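Local coordinates for putative ABC transporter subunit, substrate-binding component (PDB 4EVQ), which binds 4-hydroxybenzoate and probably delivers it, and perhaps related benzoate derivatives, to an ABC transporter as its solute-binding component, at residues A[170-175]-A[183-188]; A[197-202]-A[224-229]. All blocks are in the same frame, centred on the assembly; numbering follows the deposited sequence.

Overall arrangement
Both contacts lie in the lobe built on the seven-stranded sheet, one of two lobes of this periplasmic binding protein fold, and their centres are about 17 Å apart. Strand 181-188, the outermost on its side of that sheet, joins them: its D185 takes part in contact 1, while I186 packs against helix 196-205 of contact 2, CD1 of I186 lying 3.7 Å from OE1 of E201 and 4.0 Å from CG1 of I202. Along the chain they come in series, contact 1 closing before contact 2 opens. Their centres are about 19 Å and 25 Å from the centre of the chain, and both lie at the periphery of the lobe, away from the bound 4-hydroxybenzoate.

Contact 1 of 2, residues A[170-175]-A[183-188]; sequences GFKKSF and VKDITI. With SO4 (sulfate ion), chain E.
A surface salt bridge between K172 and D185 ties helix 162-177 to strand 181-188, the last two elements of a beta-alpha-beta unit that begins with strand 153-159. The two side chains approach from opposite directions, and NZ of K172 donates a hydrogen bond to OD2 of D185 at 2.9 Å. NZ meets OD2 from above the carboxylate plane, tilted 35° out of it. A bend in the lysine chain at chi3 (67°) swings CE and NZ round toward OD2. CD of K172 lies 3.6 Å from OD1 of D185. That second oxygen is held by the hydroxyl of T156 on the neighbouring strand. With K172 cut back to an alanine, OD2 of D185 would probably lose its charged mate, leaving T156 on the other oxygen. One residue earlier on the strand, K184 gives a hydrogen bond from NZ to O2 of a sulfate at 3.0 Å, the ion probably from the crystallisation liquor. On the sheet side of the helix, F171 and F175 pack on A154 of strand 153-159. Different partners on its two oxygens probably limit rotation of the D185 carboxylate, while the partly exposed ion pair probably adds modestly to the helix-sheet packing.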
# COMPACT_ATOMS: atom_id res chain seq x y z
N GLY A 170 15.28 -1.78 0.51
CA GLY A 170 15.21 -1.53 -0.92
C GLY A 170 15.83 -0.21 -1.30
O GLY A 170 16.58 -0.09 -2.28
N PHE A 171 15.51 0.83 -0.55
CA PHE A 171 16.10 2.12 -0.76
C PHE A 171 17.63 2.03 -0.71
O PHE A 171 18.34 2.59 -1.54
CB PHE A 171 15.58 3.11 0.31
CG PHE A 171 16.50 4.29 0.51
CD1 PHE A 171 16.49 5.35 -0.36
CD2 PHE A 171 17.41 4.28 1.54
CE1 PHE A 171 17.45 6.37 -0.24
CE2 PHE A 171 18.33 5.32 1.68
CZ PHE A 171 18.32 6.36 0.77
N LYS A 172 18.15 1.36 0.30
CA LYS A 172 19.60 1.33 0.52
C LYS A 172 20.25 0.62 -0.66
O LYS A 172 21.32 1.02 -1.11
CB LYS A 172 19.99 0.64 1.82
CG LYS A 172 19.66 1.43 3.05
CD LYS A 172 19.87 0.64 4.33
CE LYS A 172 21.26 0.35 4.55
NZ LYS A 172 21.33 -0.45 5.85
N LYS A 173 19.64 -0.44 -1.16
CA LYS A 173 20.21 -1.14 -2.30
C LYS A 173 20.33 -0.26 -3.50
O LYS A 173 21.39 -0.25 -4.14
CB LYS A 173 19.41 -2.38 -2.62
CG LYS A 173 19.57 -3.44 -1.56
CD LYS A 173 18.67 -4.63 -1.81
CE LYS A 173 18.66 -5.53 -0.58
NZ LYS A 173 17.53 -6.49 -0.61
N SER A 174 19.32 0.50 -3.86
CA SER A 174 19.43 1.32 -5.06
C SER A 174 20.21 2.60 -4.83
O SER A 174 20.85 3.12 -5.78
CB SER A 174 18.05 1.63 -5.66
OG SER A 174 17.32 2.43 -4.76
N PHE A 175 20.23 3.10 -3.61
CA PHE A 175 20.99 4.30 -3.31
C PHE A 175 22.47 3.99 -3.29
O PHE A 175 23.28 4.74 -3.89
CB PHE A 175 20.55 4.86 -1.97
CG PHE A 175 20.89 6.33 -1.78
CD1 PHE A 175 20.21 7.32 -2.45
CD2 PHE A 175 21.93 6.72 -0.92
CE1 PHE A 175 20.53 8.67 -2.28
CE2 PHE A 175 22.21 8.07 -0.73
CZ PHE A 175 21.51 9.03 -1.39
N VAL A 183 24.34 7.07 5.73
CA VAL A 183 25.22 7.23 6.89
C VAL A 183 24.64 6.76 8.22
O VAL A 183 25.38 6.57 9.18
CB VAL A 183 25.77 8.66 7.00
CG1 VAL A 183 26.58 9.00 5.73
CG2 VAL A 183 24.71 9.68 7.27
N LYS A 184 23.32 6.55 8.24
CA LYS A 184 22.67 6.06 9.44
C LYS A 184 21.27 5.61 9.10
O LYS A 184 20.61 6.24 8.30
CB LYS A 184 22.60 7.13 10.51
CG LYS A 184 22.30 6.64 11.92
CD LYS A 184 23.46 5.93 12.54
CE LYS A 184 24.60 6.88 12.82
NZ LYS A 184 25.75 6.19 13.50
N ASP A 185 20.83 4.53 9.73
CA ASP A 185 19.43 4.12 9.72
C ASP A 185 18.90 4.26 11.14
O ASP A 185 19.36 3.56 12.04
CB ASP A 185 19.29 2.67 9.25
CG ASP A 185 19.86 2.46 7.88
OD1 ASP A 185 19.41 3.06 6.91
OD2 ASP A 185 20.84 1.69 7.79
N ILE A 186 17.96 5.16 11.33
CA ILE A 186 17.36 5.39 12.63
C ILE A 186 15.99 4.69 12.64
O ILE A 186 15.21 4.79 11.67
CB ILE A 186 17.17 6.91 12.90
CG1 ILE A 186 18.51 7.66 12.80
CG2 ILE A 186 16.49 7.16 14.22
CD1 ILE A 186 18.41 9.16 12.83
N THR A 187 15.68 4.01 13.74
CA THR A 187 14.38 3.45 13.91
C THR A 187 13.71 3.94 15.19
O THR A 187 14.36 4.37 16.17
CB THR A 187 14.31 1.92 13.86
OG1 THR A 187 15.02 1.35 14.95
CG2 THR A 187 14.85 1.40 12.54
N ILE A 188 12.40 3.88 15.13
CA ILE A 188 11.50 4.32 16.16
C ILE A 188 10.62 3.10 16.46
O ILE A 188 10.15 2.43 15.51
CB ILE A 188 10.58 5.50 15.52
CG1 ILE A 188 11.44 6.66 15.03
CG2 ILE A 188 9.59 5.98 16.48
CD1 ILE A 188 12.15 7.44 16.13
S SO4 E . 24.92 3.61 16.02
O1 SO4 E . 24.05 2.95 17.01
O2 SO4 E . 24.44 5.00 15.88
O3 SO4 E . 24.90 2.91 14.74
O4 SO4 E . 26.31 3.61 16.50

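Contact 2 of 2, residues A[197-202]-A[224-229]; sequences SALAEI and KDYAAA. With SO4 (sulfate ion), chain F.
L199 of helix 196-205 reaches across toward the C-terminal part of helix 217-228 and meets the 224-229 segment with both of its methyl groups. In the second segment, K224 comes first and extends outward, its NZ giving a hydrogen bond to O4 of a sulfate at 3.1 Å; the ion is probably from the crystallisation liquor. At D225 the contact begins: CD1 of L199 rests 3.5 Å from the backbone O of D225 and 3.9 Å from its CB, while the carboxylate forms a salt bridge with K221. Y226 follows, with CG anti to its N (chi1 -172°), a torsion that brings the ring beside the leucine. CD2 of L199 approaches that ring obliquely, 3.6 Å from CD2 of Y226. Last, the methyl of A229 lies 4.3 Å from CD1 of L199. One leucine therefore touches three residues, its two branches dividing the work: CD1 against D225 and A229, CD2 against Y226. The contact is van der Waals packing of one leucine, partly against the D225 backbone carbonyl. K221 accounts for the D225 carboxylate, and the Y226 hydroxyl is hydrogen-bonded to the carbonyl of I233, a bond that probably helps to keep the tyrosine ring in place beside the leucine.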
# COMPACT_ATOMS: atom_id res chain seq x y z
N SER A 197 14.22 13.50 19.06
CA SER A 197 15.59 13.04 19.20
C SER A 197 16.14 12.51 17.86
O SER A 197 17.32 12.67 17.58
CB SER A 197 15.74 12.06 20.35
OG SER A 197 14.98 10.90 20.13
N ALA A 198 15.30 11.85 17.06
CA ALA A 198 15.75 11.43 15.75
C ALA A 198 16.09 12.62 14.86
O ALA A 198 17.05 12.58 14.12
CB ALA A 198 14.68 10.57 15.07
N LEU A 199 15.31 13.69 14.95
CA LEU A 199 15.58 14.90 14.20
C LEU A 199 16.88 15.58 14.64
O LEU A 199 17.64 16.04 13.79
CB LEU A 199 14.40 15.85 14.30
CG LEU A 199 13.11 15.29 13.67
CD1 LEU A 199 11.93 16.18 14.02
CD2 LEU A 199 13.19 15.07 12.20
N ALA A 200 17.16 15.57 15.95
CA ALA A 200 18.44 16.12 16.42
C ALA A 200 19.60 15.28 15.93
O ALA A 200 20.64 15.81 15.54
CB ALA A 200 18.44 16.17 17.94
N GLU A 201 19.43 13.97 15.88
CA GLU A 201 20.47 13.10 15.35
C GLU A 201 20.69 13.35 13.87
O GLU A 201 21.81 13.47 13.41
CB GLU A 201 20.17 11.61 15.61
CG GLU A 201 21.35 10.73 15.26
CD GLU A 201 21.13 9.26 15.48
OE1 GLU A 201 20.10 8.87 16.05
OE2 GLU A 201 22.05 8.48 15.09
N ILE A 202 19.61 13.44 13.11
CA ILE A 202 19.70 13.81 11.70
C ILE A 202 20.48 15.10 11.51
O ILE A 202 21.39 15.14 10.68
CB ILE A 202 18.31 13.95 11.10
CG1 ILE A 202 17.72 12.55 10.86
CG2 ILE A 202 18.35 14.72 9.74
CD1 ILE A 202 16.22 12.54 10.66
N LYS A 224 5.11 17.50 10.41
CA LYS A 224 5.03 18.72 11.22
C LYS A 224 6.30 18.90 12.02
O LYS A 224 6.91 20.00 12.02
CB LYS A 224 3.80 18.64 12.14
CG LYS A 224 2.50 18.78 11.35
CD LYS A 224 1.22 18.96 12.18
CE LYS A 224 0.10 19.50 11.21
NZ LYS A 224 -1.26 19.84 11.76
N ASP A 225 6.74 17.85 12.68
CA ASP A 225 7.92 17.94 13.55
C ASP A 225 9.16 18.20 12.70
O ASP A 225 10.05 18.98 13.08
CB ASP A 225 8.11 16.70 14.40
CG ASP A 225 7.03 16.52 15.46
OD1 ASP A 225 6.28 17.48 15.72
OD2 ASP A 225 6.98 15.39 16.02
N TYR A 226 9.29 17.54 11.56
CA TYR A 226 10.44 17.69 10.68
C TYR A 226 10.56 19.15 10.22
O TYR A 226 11.64 19.74 10.25
CB TYR A 226 10.29 16.73 9.50
CG TYR A 226 11.50 16.65 8.60
CD1 TYR A 226 11.76 17.61 7.64
CD2 TYR A 226 12.40 15.61 8.71
CE1 TYR A 226 12.85 17.49 6.80
CE2 TYR A 226 13.50 15.50 7.89
CZ TYR A 226 13.72 16.47 6.93
OH TYR A 226 14.81 16.34 6.10
N ALA A 227 9.46 19.75 9.78
CA ALA A 227 9.46 21.13 9.32
C ALA A 227 9.82 22.02 10.49
O ALA A 227 10.61 22.99 10.32
CB ALA A 227 8.11 21.53 8.76
N ALA A 228 9.33 21.75 11.68
CA ALA A 228 9.60 22.65 12.81
C ALA A 228 11.03 22.61 13.24
O ALA A 228 11.51 23.57 13.89
CB ALA A 228 8.70 22.31 13.96
N ALA A 229 11.76 21.57 12.90
CA ALA A 229 13.17 21.46 13.20
C ALA A 229 14.06 22.33 12.32
O ALA A 229 15.26 22.48 12.61
CB ALA A 229 13.62 20.01 13.17
S SO4 F . 1.03 21.92 14.78
O1 SO4 F . 0.86 22.98 15.77
O2 SO4 F . 1.22 20.62 15.41
O3 SO4 F . 2.22 22.18 13.97
O4 SO4 F . -0.11 21.86 13.86